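Local structure of Mono(ADP-ribosyl)transferase SpvB (Salmonella typhimurium, 2GWL) at residues R76-G81 and I125-G130; T154-E159 and I193-L198; F108-P113 and E145-F150; E65-L70 and K132-G137. The protein probably transfers ADP-ribose from NAD to host actin and so blocks filament assembly, this chain being its C-terminal ADP-ribosyltransferase domain. One frame throughout, in Å; residues are numbered along the deposited sequence.

Contact 1 (R76-G81 and I125-G130); sequences RVVYRG and IYLEKG. With NAI (1,4-dihydronicotinamide adenine dinucleotide), chain B.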
# COMPACT_ATOMS: atom_id res chain seq x y z
N ARG A 76 8.76 13.62 -3.16
CA ARG A 76 8.80 13.25 -4.58
C ARG A 76 9.24 11.81 -4.87
O ARG A 76 9.18 11.37 -6.01
CB ARG A 76 9.71 14.25 -5.35
CG ARG A 76 9.11 15.68 -5.46
CD ARG A 76 7.67 15.74 -6.07
NE ARG A 76 7.70 15.44 -7.50
CZ ARG A 76 7.96 16.34 -8.45
NH1 ARG A 76 8.19 17.63 -8.16
NH2 ARG A 76 7.99 15.96 -9.72
N VAL A 77 9.59 11.05 -3.85
CA VAL A 77 9.81 9.66 -4.00
C VAL A 77 9.46 8.98 -2.69
O VAL A 77 9.64 9.55 -1.63
CB VAL A 77 11.34 9.37 -4.38
CG1 VAL A 77 12.23 9.72 -3.23
CG2 VAL A 77 11.54 7.94 -4.74
N VAL A 78 8.98 7.74 -2.78
CA VAL A 78 8.71 6.92 -1.59
C VAL A 78 9.12 5.54 -1.91
O VAL A 78 9.37 5.20 -3.09
CB VAL A 78 7.19 6.94 -1.21
CG1 VAL A 78 6.84 8.27 -0.73
CG2 VAL A 78 6.36 6.53 -2.39
N TYR A 79 9.16 4.72 -0.89
CA TYR A 79 9.67 3.34 -1.01
C TYR A 79 8.70 2.33 -0.48
O TYR A 79 7.92 2.62 0.47
CB TYR A 79 11.03 3.15 -0.28
CG TYR A 79 11.92 4.29 -0.54
CD1 TYR A 79 12.60 4.41 -1.75
CD2 TYR A 79 12.08 5.29 0.41
CE1 TYR A 79 13.44 5.51 -2.01
CE2 TYR A 79 12.89 6.40 0.16
CZ TYR A 79 13.58 6.47 -1.05
OH TYR A 79 14.37 7.55 -1.29
N ARG A 80 8.73 1.16 -1.09
CA ARG A 80 7.89 0.02 -0.68
C ARG A 80 8.59 -1.31 -0.96
O ARG A 80 9.07 -1.54 -2.06
CB ARG A 80 6.58 0.15 -1.45
CG ARG A 80 5.51 -0.88 -1.16
CD ARG A 80 4.21 -0.37 -1.82
NE ARG A 80 3.16 -1.39 -1.95
CZ ARG A 80 2.51 -2.00 -0.95
NH1 ARG A 80 2.76 -1.73 0.32
NH2 ARG A 80 1.57 -2.91 -1.25
N GLY A 81 8.67 -2.16 0.03
CA GLY A 81 9.30 -3.48 -0.08
C GLY A 81 8.17 -4.44 -0.33
O GLY A 81 7.08 -4.34 0.35
N ILE A 125 9.57 4.55 -5.91
CA ILE A 125 8.32 5.12 -6.52
C ILE A 125 8.40 6.62 -6.58
O ILE A 125 8.31 7.31 -5.58
CB ILE A 125 7.06 4.72 -5.70
CG1 ILE A 125 7.03 3.23 -5.52
CG2 ILE A 125 5.83 5.24 -6.46
CD1 ILE A 125 5.99 2.66 -4.61
N TYR A 126 8.57 7.15 -7.80
CA TYR A 126 8.57 8.56 -8.02
C TYR A 126 7.15 9.12 -8.08
O TYR A 126 6.23 8.49 -8.60
CB TYR A 126 9.29 8.90 -9.30
CG TYR A 126 10.73 8.53 -9.17
CD1 TYR A 126 11.59 9.30 -8.40
CD2 TYR A 126 11.21 7.38 -9.77
CE1 TYR A 126 12.93 8.96 -8.26
CE2 TYR A 126 12.56 7.04 -9.65
CZ TYR A 126 13.42 7.86 -8.89
OH TYR A 126 14.75 7.52 -8.69
N LEU A 127 7.02 10.32 -7.56
CA LEU A 127 5.67 10.96 -7.41
C LEU A 127 5.73 12.29 -8.11
O LEU A 127 6.78 12.96 -8.09
CB LEU A 127 5.34 11.16 -5.92
CG LEU A 127 5.35 9.96 -5.01
CD1 LEU A 127 5.12 10.40 -3.56
CD2 LEU A 127 4.37 8.96 -5.53
N GLU A 128 4.63 12.69 -8.76
CA GLU A 128 4.49 14.01 -9.36
C GLU A 128 3.61 14.87 -8.46
O GLU A 128 2.85 14.34 -7.67
CB GLU A 128 3.84 13.93 -10.75
CG GLU A 128 4.70 13.35 -11.87
CD GLU A 128 6.11 13.85 -11.91
OE1 GLU A 128 6.30 15.08 -11.91
OE2 GLU A 128 7.03 13.00 -11.93
N LYS A 129 3.72 16.18 -8.59
CA LYS A 129 3.04 17.12 -7.71
C LYS A 129 1.52 16.85 -7.76
O LYS A 129 0.99 16.57 -8.83
CB LYS A 129 3.28 18.56 -8.16
CG LYS A 129 4.70 19.00 -8.29
CD LYS A 129 4.82 20.28 -9.14
CE LYS A 129 6.25 20.68 -9.35
NZ LYS A 129 6.15 22.14 -9.50
N GLY A 130 0.84 16.93 -6.61
CA GLY A 130 -0.59 16.71 -6.54
C GLY A 130 -1.12 15.29 -6.47
O GLY A 130 -2.31 15.06 -6.56
PA NAI B . 0.03 -4.98 1.78
O1A NAI B . -0.04 -3.63 1.20
O2A NAI B . -1.31 -5.58 2.04
O5B NAI B . 1.12 -5.87 0.98
C5B NAI B . 0.66 -7.02 0.37
C4B NAI B . 1.70 -8.11 0.25
O4B NAI B . 0.78 -8.97 -0.37
C3B NAI B . 2.92 -7.98 -0.69
O3B NAI B . 4.21 -8.09 -0.06
C2B NAI B . 2.71 -9.11 -1.69
O2B NAI B . 3.47 -10.26 -1.35
C1B NAI B . 1.23 -9.50 -1.58
N9A NAI B . 0.40 -9.02 -2.70
C8A NAI B . -0.65 -9.76 -3.21
N7A NAI B . -1.18 -9.09 -4.25
C5A NAI B . -0.48 -7.94 -4.37
C6A NAI B . -0.64 -6.93 -5.27
N6A NAI B . -1.52 -7.15 -6.25
N1A NAI B . 0.20 -5.85 -5.18
C2A NAI B . 1.20 -5.77 -4.24
N3A NAI B . 1.36 -6.79 -3.34
C4A NAI B . 0.53 -7.87 -3.42
O3 NAI B . 0.82 -4.86 3.19
PN NAI B . 2.02 -3.84 3.51
O1N NAI B . 2.09 -2.63 2.62
O2N NAI B . 3.20 -4.72 3.62
O5D NAI B . 1.67 -3.23 4.95
C5D NAI B . 1.85 -4.00 6.12
C4D NAI B . 2.32 -3.06 7.23
O4D NAI B . 3.52 -2.41 6.85
C3D NAI B . 1.28 -1.98 7.52
O3D NAI B . 1.05 -1.96 8.91
C2D NAI B . 1.95 -0.71 7.07
O2D NAI B . 1.60 0.26 8.01
C1D NAI B . 3.45 -1.03 7.09
N1N NAI B . 4.26 -0.36 6.05
C2N NAI B . 4.50 -1.03 4.87
C3N NAI B . 5.23 -0.42 3.86
C7N NAI B . 5.88 -1.29 2.78
O7N NAI B . 7.11 -0.86 2.29
N7N NAI B . 5.36 -2.44 2.31
C4N NAI B . 5.72 0.88 4.09
C5N NAI B . 5.46 1.56 5.29
C6N NAI B . 4.74 0.92 6.28
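The Arg76 guanidinium carries the aliphatic chain of Lys129 over one face, with Lys129 CG 3.8 Å from Arg76 NH1, and takes the Leu127 carbonyl at its edge, nearly in its own plane. Glu128 comes in obliquely, its OE1 forming a salt bridge to Arg76 NH2 at 2.9 Å with the two flat groups almost perpendicular (84°). The Tyr126 ring turns an edge toward Arg76 O, while Val77 CG2 reaches its CD1 obliquely. They lie at and just beyond the paired ends of strand 77-82, outermost in the five-stranded sheet of the ADP-ribosyltransferase fold, and antiparallel strand 121-126. Val78 and Ile125 exchange both backbone hydrogen bonds. Two residues along, beyond the non-hydrogen-bonded pair Val77-Tyr126, Leu127 N binds Arg76 O, and Arg76 NE returns a nearly straight bond (164°) to Leu127 O at 2.7 Å. Bends at chi2 (-54°) and chi3 fold the arginine back for this second grip, which helps fix the guanidinium's rotation. Glu128 OE2 pairs with Arg196. On the other side of the sheet from Val77 and Tyr126, Val78 CG2 packs on Ile125 CB at 3.8 Å, and the side chains of Val78 and Leu127 cross at about a right angle, touching through CG1 and CD1. Arg80, predicted to belong to the active site and extended from CG to NE, reaches the diphosphate: its NH2 binds NAI O1A at 3.0 Å and its NH1 binds O1N at 2.6 Å. Gly81 holds the nicotinamide amide, N to NAI O7N at 3.0 Å and O from N7N at 3.2 Å.

Contact 2 (T154-E159 and I193-L198); sequences TKLKIE and INMRVL
Glu159 OE1 accepts from Arg196 NE at 2.7 Å, a nearly straight bond (165°) that meets the oxygen on its syn side and lies in the guanidinium plane. A weak second bond runs from Arg196 NH2 to Glu159 OE2 at 3.1 Å; the two flat groups are turned 52° apart, which spoils a flat two-pronged fit. Arg196 is bent at chi3 (-56°), bringing its NE back to the carboxylate two residues along the neighbouring strand, and its NH1 goes on to Glu128. Beneath this pair the backbones of Lys157 and Arg196 exchange hydrogen bonds, and Glu159 N reaches Asn194 O. At the other end Leu198 N binds Lys155 O at 2.8 Å, and one water, accepting from Lys155 N and donating to Leu198 O, carries the pairing on. On the face of Leu156, Ile158, Met195 and Val197 the contacts are apolar: Leu156 CD2 lies 3.6 Å from Val197 CG2, flanked by Thr154 CG2 touching Val197 CG1 at 3.7 Å and Ile193 CG2 touching Ile158 CG2 at 4.0 Å. Tyr96 of helix 90-96 covers Leu156, Ile193 and Met195. Strands 154-163 and 191-197 form an antiparallel pair within the mixed central sheet of the ADP-ribosyltransferase fold.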
# COMPACT_ATOMS: atom_id res chain seq x y z
N THR A 154 -4.28 3.36 -7.24
CA THR A 154 -3.08 4.06 -7.67
C THR A 154 -2.55 3.41 -8.95
O THR A 154 -2.49 2.19 -9.03
CB THR A 154 -2.01 4.02 -6.62
OG1 THR A 154 -2.51 4.53 -5.39
CG2 THR A 154 -0.81 4.84 -7.06
N LYS A 155 -2.22 4.25 -9.95
CA LYS A 155 -1.76 3.77 -11.22
C LYS A 155 -0.25 4.01 -11.27
O LYS A 155 0.20 5.11 -11.00
CB LYS A 155 -2.40 4.52 -12.36
CG LYS A 155 -3.89 4.33 -12.44
CD LYS A 155 -4.56 5.18 -13.52
CE LYS A 155 -4.83 4.41 -14.84
NZ LYS A 155 -5.54 5.27 -15.87
N LEU A 156 0.48 2.96 -11.59
CA LEU A 156 1.97 2.96 -11.46
C LEU A 156 2.55 2.58 -12.82
O LEU A 156 2.08 1.63 -13.47
CB LEU A 156 2.42 1.98 -10.44
CG LEU A 156 1.80 2.16 -9.04
CD1 LEU A 156 1.80 0.87 -8.27
CD2 LEU A 156 2.61 3.21 -8.34
N LYS A 157 3.50 3.37 -13.27
CA LYS A 157 4.23 3.01 -14.53
C LYS A 157 5.55 2.32 -14.16
O LYS A 157 6.26 2.80 -13.30
CB LYS A 157 4.56 4.21 -15.38
CG LYS A 157 5.22 3.76 -16.67
CD LYS A 157 5.42 4.85 -17.63
CE LYS A 157 6.82 5.40 -17.66
NZ LYS A 157 7.02 6.40 -18.79
N ILE A 158 5.85 1.19 -14.81
CA ILE A 158 7.11 0.49 -14.55
C ILE A 158 8.16 1.09 -15.48
O ILE A 158 8.07 1.02 -16.72
CB ILE A 158 7.05 -1.03 -14.83
CG1 ILE A 158 5.93 -1.76 -14.10
CG2 ILE A 158 8.43 -1.69 -14.56
CD1 ILE A 158 5.91 -1.54 -12.65
N GLU A 159 9.12 1.80 -14.89
CA GLU A 159 10.10 2.55 -15.69
C GLU A 159 11.37 1.74 -15.97
O GLU A 159 11.84 1.67 -17.12
CB GLU A 159 10.45 3.85 -14.99
CG GLU A 159 9.26 4.73 -14.98
CD GLU A 159 9.54 6.15 -14.65
OE1 GLU A 159 8.90 7.01 -15.29
OE2 GLU A 159 10.31 6.39 -13.69
N ILE A 193 12.69 -2.10 -8.54
CA ILE A 193 11.81 -1.62 -9.58
C ILE A 193 11.58 -0.13 -9.43
O ILE A 193 11.12 0.33 -8.39
CB ILE A 193 10.47 -2.39 -9.61
CG1 ILE A 193 10.79 -3.89 -9.68
CG2 ILE A 193 9.69 -2.03 -10.83
CD1 ILE A 193 9.57 -4.70 -9.68
N ASN A 194 11.97 0.60 -10.46
CA ASN A 194 11.79 2.04 -10.55
C ASN A 194 10.45 2.26 -11.22
O ASN A 194 10.22 1.77 -12.35
CB ASN A 194 12.92 2.69 -11.31
CG ASN A 194 14.22 2.53 -10.59
OD1 ASN A 194 14.36 3.00 -9.44
ND2 ASN A 194 15.18 1.81 -11.24
N MET A 195 9.58 2.96 -10.50
CA MET A 195 8.18 3.18 -10.91
C MET A 195 7.81 4.63 -10.74
O MET A 195 8.50 5.39 -10.08
CB MET A 195 7.21 2.40 -10.02
CG MET A 195 7.51 1.01 -9.76
SD MET A 195 6.25 0.37 -8.66
CE MET A 195 5.42 -0.70 -9.73
N ARG A 196 6.68 5.01 -11.34
CA ARG A 196 6.20 6.36 -11.25
C ARG A 196 4.69 6.31 -11.05
O ARG A 196 4.00 5.64 -11.80
CB ARG A 196 6.49 7.14 -12.52
CG ARG A 196 6.12 8.61 -12.52
CD ARG A 196 6.73 9.34 -13.74
NE ARG A 196 8.17 9.12 -13.72
CZ ARG A 196 9.01 9.77 -12.92
NH1 ARG A 196 8.59 10.76 -12.14
NH2 ARG A 196 10.32 9.44 -12.95
N VAL A 197 4.20 7.00 -10.04
CA VAL A 197 2.70 7.19 -9.93
C VAL A 197 2.16 8.10 -11.00
O VAL A 197 2.65 9.22 -11.21
CB VAL A 197 2.29 7.70 -8.54
CG1 VAL A 197 0.73 7.94 -8.48
CG2 VAL A 197 2.71 6.71 -7.49
N LEU A 198 1.14 7.64 -11.73
CA LEU A 198 0.51 8.47 -12.77
C LEU A 198 -0.71 9.14 -12.17
O LEU A 198 -1.68 8.44 -11.88
CB LEU A 198 0.07 7.63 -13.96
CG LEU A 198 1.17 6.87 -14.66
CD1 LEU A 198 0.61 5.99 -15.74
CD2 LEU A 198 2.18 7.84 -15.25
O HOH W 1 -2.79 7.09 -9.68

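Contact 3 (F108-P113 and E145-F150); sequences FMSTSP and EAEMLF. With NAI (1,4-dihydronicotinamide adenine dinucleotide), chain B.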
# COMPACT_ATOMS: atom_id res chain seq x y z
N PHE A 108 -5.40 -0.06 -0.76
CA PHE A 108 -4.68 1.10 -0.29
C PHE A 108 -3.19 0.69 -0.40
O PHE A 108 -2.85 -0.47 -0.13
CB PHE A 108 -5.04 1.39 1.15
CG PHE A 108 -6.44 2.01 1.34
CD1 PHE A 108 -6.55 3.37 1.55
CD2 PHE A 108 -7.54 1.22 1.42
CE1 PHE A 108 -7.80 3.95 1.75
CE2 PHE A 108 -8.82 1.81 1.62
CZ PHE A 108 -8.91 3.16 1.80
N MET A 109 -2.33 1.63 -0.78
CA MET A 109 -0.89 1.35 -0.95
C MET A 109 -0.05 2.05 0.09
O MET A 109 -0.00 3.29 0.19
CB MET A 109 -0.46 1.70 -2.38
CG MET A 109 1.04 1.29 -2.71
SD MET A 109 1.41 1.82 -4.33
CE MET A 109 1.73 3.61 -4.18
N SER A 110 0.58 1.23 0.94
CA SER A 110 1.44 1.67 2.00
C SER A 110 2.92 1.86 1.51
O SER A 110 3.50 0.94 0.91
CB SER A 110 1.37 0.67 3.14
OG SER A 110 2.09 1.16 4.22
N THR A 111 3.46 3.04 1.73
CA THR A 111 4.82 3.34 1.32
C THR A 111 5.50 4.06 2.50
O THR A 111 4.88 4.45 3.47
CB THR A 111 4.88 4.25 0.09
OG1 THR A 111 4.48 5.56 0.42
CG2 THR A 111 4.07 3.77 -1.08
N SER A 112 6.83 4.19 2.43
CA SER A 112 7.57 4.95 3.42
C SER A 112 8.32 6.07 2.70
O SER A 112 8.96 5.82 1.65
CB SER A 112 8.57 4.09 4.14
OG SER A 112 9.50 4.97 4.81
N PRO A 113 8.25 7.28 3.23
CA PRO A 113 9.03 8.33 2.61
C PRO A 113 10.53 8.27 2.98
O PRO A 113 11.33 9.01 2.41
CB PRO A 113 8.44 9.59 3.26
CG PRO A 113 8.04 9.13 4.61
CD PRO A 113 7.56 7.75 4.44
N GLU A 145 7.60 5.13 12.77
CA GLU A 145 8.10 4.91 11.42
C GLU A 145 7.12 5.65 10.51
O GLU A 145 5.91 5.44 10.57
CB GLU A 145 8.16 3.42 11.05
CG GLU A 145 8.98 2.53 12.02
CD GLU A 145 10.49 2.67 11.92
OE1 GLU A 145 10.98 3.38 11.02
OE2 GLU A 145 11.21 2.06 12.77
N ALA A 146 7.63 6.55 9.68
CA ALA A 146 6.80 7.27 8.76
C ALA A 146 6.13 6.38 7.70
O ALA A 146 6.64 5.33 7.27
CB ALA A 146 7.55 8.44 8.12
N GLU A 147 4.94 6.82 7.30
CA GLU A 147 4.11 6.12 6.30
C GLU A 147 3.33 7.11 5.45
O GLU A 147 2.56 7.93 5.94
CB GLU A 147 3.16 5.11 6.95
CG GLU A 147 2.25 4.41 5.94
CD GLU A 147 1.45 3.25 6.47
OE1 GLU A 147 1.52 2.96 7.66
OE2 GLU A 147 0.73 2.65 5.68
N MET A 148 3.54 7.02 4.15
CA MET A 148 2.70 7.69 3.19
C MET A 148 1.73 6.63 2.62
O MET A 148 2.15 5.66 1.99
CB MET A 148 3.50 8.33 2.07
CG MET A 148 2.59 9.03 1.10
SD MET A 148 3.34 10.06 -0.09
CE MET A 148 3.78 11.56 0.74
N LEU A 149 0.44 6.81 2.85
CA LEU A 149 -0.58 5.91 2.34
C LEU A 149 -1.29 6.51 1.13
O LEU A 149 -1.56 7.71 1.08
CB LEU A 149 -1.61 5.61 3.45
CG LEU A 149 -2.65 4.47 3.27
CD1 LEU A 149 -2.09 3.00 3.28
CD2 LEU A 149 -3.70 4.58 4.39
N PHE A 150 -1.64 5.65 0.19
CA PHE A 150 -2.37 6.03 -0.99
C PHE A 150 -3.71 5.30 -0.98
O PHE A 150 -3.80 4.15 -0.57
CB PHE A 150 -1.64 5.67 -2.29
CG PHE A 150 -0.31 6.44 -2.51
CD1 PHE A 150 -0.20 7.40 -3.49
CD2 PHE A 150 0.76 6.19 -1.67
CE1 PHE A 150 1.01 8.12 -3.66
CE2 PHE A 150 2.02 6.87 -1.84
CZ PHE A 150 2.13 7.84 -2.79
PA NAI B . 0.03 -4.98 1.78
O1A NAI B . -0.04 -3.63 1.20
O2A NAI B . -1.31 -5.58 2.04
O5B NAI B . 1.12 -5.87 0.98
C5B NAI B . 0.66 -7.02 0.37
C4B NAI B . 1.70 -8.11 0.25
O4B NAI B . 0.78 -8.97 -0.37
C3B NAI B . 2.92 -7.98 -0.69
O3B NAI B . 4.21 -8.09 -0.06
C2B NAI B . 2.71 -9.11 -1.69
O2B NAI B . 3.47 -10.26 -1.35
C1B NAI B . 1.23 -9.50 -1.58
N9A NAI B . 0.40 -9.02 -2.70
C8A NAI B . -0.65 -9.76 -3.21
N7A NAI B . -1.18 -9.09 -4.25
C5A NAI B . -0.48 -7.94 -4.37
C6A NAI B . -0.64 -6.93 -5.27
N6A NAI B . -1.52 -7.15 -6.25
N1A NAI B . 0.20 -5.85 -5.18
C2A NAI B . 1.20 -5.77 -4.24
N3A NAI B . 1.36 -6.79 -3.34
C4A NAI B . 0.53 -7.87 -3.42
O3 NAI B . 0.82 -4.86 3.19
PN NAI B . 2.02 -3.84 3.51
O1N NAI B . 2.09 -2.63 2.62
O2N NAI B . 3.20 -4.72 3.62
O5D NAI B . 1.67 -3.23 4.95
C5D NAI B . 1.85 -4.00 6.12
C4D NAI B . 2.32 -3.06 7.23
O4D NAI B . 3.52 -2.41 6.85
C3D NAI B . 1.28 -1.98 7.52
O3D NAI B . 1.05 -1.96 8.91
C2D NAI B . 1.95 -0.71 7.07
O2D NAI B . 1.60 0.26 8.01
C1D NAI B . 3.45 -1.03 7.09
N1N NAI B . 4.26 -0.36 6.05
C2N NAI B . 4.50 -1.03 4.87
C3N NAI B . 5.23 -0.42 3.86
C7N NAI B . 5.88 -1.29 2.78
O7N NAI B . 7.11 -0.86 2.29
N7N NAI B . 5.36 -2.44 2.31
C4N NAI B . 5.72 0.88 4.09
C5N NAI B . 5.46 1.56 5.29
C6N NAI B . 4.74 0.92 6.28
O HOH W 2 9.11 4.39 7.28
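Glu147 leaves the backbone with CG anti to its N (chi1 177°) and stays extended to the carboxylate: CB passes Thr111 O at 3.9 Å, CG comes within reach of both Thr111 O (3.6 Å) and Ser110 OG, and the two oxygens part company at the tip. OE2 takes a very short hydrogen bond from Ser110 OG at 2.5 Å, and OE1 accepts from the nicotinamide-ribose hydroxyl O2D of NAI at 2.7 Å. This is the Ser-Thr-Ser and Glu-X-Glu part of the Arg-Ser-Glu signature of arginine-specific ADP-ribosyltransferases, with Ser110 and Glu147 predicted as active-site residues. Ser110 thus probably helps to position the glutamate, while its backbone O receives Arg80 NH1. Strands 109-111 and 148-150 hold the two motifs together in antiparallel fashion: Met109 pairs with Phe150, and Thr111 with Met148, by mutual backbone bonds. Met148 O is gripped twice, by Thr111 N at 2.9 Å and Thr111 OG1 at 2.8 Å, from opposite faces of its carbonyl plane; the hydroxyl can do so because it sits between its own N and carbonyl carbon (chi1 72°). Thr111 OG1 also lies at the edge of the Phe150 ring. Where the strands end, Pro113 CG packs on Ala146 CB at 3.6 Å. A water donates to Ala146 O and also hydrogen-bonds Ser112 OG, which in turn binds Asp114 N. Over the Phe150 face, Met109 CE makes a CH-pi contact 3.9 Å from the ring centroid, 20° off its normal.

Contact 4 (E65-L70 and K132-G137); sequences EGLSSL and KGRILG
The C-terminal part of helix 49-68, with Leu70, packs here against strand 134-135, an outer strand of the three-stranded antiparallel sheet on and beside which Ser110 and Glu147, predicted active-site residues, lie. Arg134 lies along segment 65-70: its CB touches Leu67 CD1 at 3.7 Å, its CG passes Leu67 O at 3.2 Å, and its CD comes equally near Leu70 O. A bend at chi2 (-74°) lays the chain against these carbonyls, with Ser68 O and Leu70 O near the guanidinium plane at its edge. The tip turns back to its own strand, where Arg134 NH1 binds Gly133 O at 2.8 Å from well above the carbonyl plane, and also His131 O. Beside the arginine, Leu136 CD2 fits against both leucines, 3.8 Å from Leu67 CD1 and 4.1 Å from Leu70 CD1, while Leu70 CD1 also rests on Ile135 O at 3.6 Å. Leu7 and Ile4 of helix 2-23 touch Leu67 and Leu70 respectively. Leucine methyls thus supply the apolar part of the contact, and the arginine's alkyl chain extends it; its positive charge, set beside backbone carbonyls of segment 65-70, probably gains from their negative ends.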
# COMPACT_ATOMS: atom_id res chain seq x y z
N GLU A 65 -11.62 9.19 2.48
CA GLU A 65 -11.88 10.60 2.72
C GLU A 65 -11.06 11.12 3.90
O GLU A 65 -10.51 12.22 3.84
CB GLU A 65 -13.39 10.77 3.03
CG GLU A 65 -13.83 12.17 3.37
CD GLU A 65 -13.50 13.18 2.32
OE1 GLU A 65 -13.35 12.75 1.12
OE2 GLU A 65 -13.31 14.37 2.70
N GLY A 66 -10.93 10.32 4.96
CA GLY A 66 -10.07 10.72 6.04
C GLY A 66 -8.62 10.90 5.59
O GLY A 66 -7.99 11.89 5.92
N LEU A 67 -8.15 9.99 4.76
CA LEU A 67 -6.81 10.08 4.17
C LEU A 67 -6.66 11.37 3.37
O LEU A 67 -5.67 12.15 3.58
CB LEU A 67 -6.49 8.83 3.38
CG LEU A 67 -5.08 8.80 2.70
CD1 LEU A 67 -4.01 8.68 3.74
CD2 LEU A 67 -5.12 7.65 1.82
N SER A 68 -7.63 11.64 2.50
CA SER A 68 -7.62 12.80 1.60
C SER A 68 -7.57 14.14 2.35
O SER A 68 -7.03 15.14 1.85
CB SER A 68 -8.94 12.77 0.80
OG SER A 68 -8.86 13.66 -0.28
N SER A 69 -8.12 14.12 3.55
CA SER A 69 -8.22 15.29 4.39
C SER A 69 -6.91 15.65 5.06
O SER A 69 -6.80 16.75 5.58
CB SER A 69 -9.35 15.10 5.42
OG SER A 69 -8.96 14.33 6.54
N LEU A 70 -5.92 14.75 5.05
CA LEU A 70 -4.62 15.02 5.67
C LEU A 70 -3.77 15.96 4.84
O LEU A 70 -3.94 16.03 3.63
CB LEU A 70 -3.84 13.74 5.87
CG LEU A 70 -4.54 12.70 6.73
CD1 LEU A 70 -3.59 11.55 6.94
CD2 LEU A 70 -5.03 13.27 8.04
N LYS A 132 -2.02 11.61 -4.71
CA LYS A 132 -3.02 11.36 -3.64
C LYS A 132 -2.47 10.74 -2.37
O LYS A 132 -3.20 10.50 -1.41
CB LYS A 132 -4.15 10.49 -4.17
CG LYS A 132 -5.04 11.11 -5.25
CD LYS A 132 -6.10 10.07 -5.59
CE LYS A 132 -7.23 10.65 -6.32
NZ LYS A 132 -6.76 11.16 -7.55
N GLY A 133 -1.15 10.55 -2.31
CA GLY A 133 -0.56 9.97 -1.15
C GLY A 133 -0.49 10.94 -0.04
O GLY A 133 -0.31 12.15 -0.28
N ARG A 134 -0.60 10.43 1.19
CA ARG A 134 -0.59 11.30 2.35
C ARG A 134 0.15 10.69 3.49
O ARG A 134 -0.04 9.54 3.82
CB ARG A 134 -2.03 11.67 2.87
CG ARG A 134 -2.90 12.39 1.91
CD ARG A 134 -2.49 13.84 1.74
NE ARG A 134 -3.41 14.48 0.82
CZ ARG A 134 -3.28 14.55 -0.50
NH1 ARG A 134 -2.24 14.03 -1.12
NH2 ARG A 134 -4.21 15.17 -1.23
N ILE A 135 1.00 11.49 4.11
CA ILE A 135 1.71 11.10 5.33
C ILE A 135 0.74 10.91 6.49
O ILE A 135 -0.04 11.81 6.81
CB ILE A 135 2.76 12.19 5.73
CG1 ILE A 135 3.90 12.27 4.67
CG2 ILE A 135 3.35 11.90 7.12
CD1 ILE A 135 4.77 11.06 4.59
N LEU A 136 0.78 9.77 7.17
CA LEU A 136 -0.22 9.51 8.23
C LEU A 136 0.06 10.22 9.51
O LEU A 136 -0.86 10.67 10.18
CB LEU A 136 -0.35 8.02 8.56
CG LEU A 136 -0.85 7.16 7.41
CD1 LEU A 136 -0.96 5.74 7.85
CD2 LEU A 136 -2.25 7.66 6.92
N GLY A 137 1.33 10.30 9.89
CA GLY A 137 1.69 10.96 11.13
C GLY A 137 0.99 10.30 12.31
O GLY A 137 0.95 9.06 12.40

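In the fold
Contacts 1 and 2 belong to the same five-stranded sheet, their centres about 9 Å apart, and are tied by the salt bridge from Glu128 OE2 to Arg196 NH1 at 2.7 Å. Contacts 3 and 4 both reach the smaller sheet, where Leu136 N meets Glu147 O and Arg134 N meets Leu149 O. The sheets meet between contacts 1 and 3, as Tyr79 O approaches Ser112 N at 2.7 Å and Arg80 NH1 approaches Ser110 O at 2.8 Å; the dinucleotide touches both contacts. Contact 4 backs the site, the Leu136 side chain about 4 Å from that of Glu147, whereas contact 2 stands further off, the Leu156 side chain about 8 Å from the ligand.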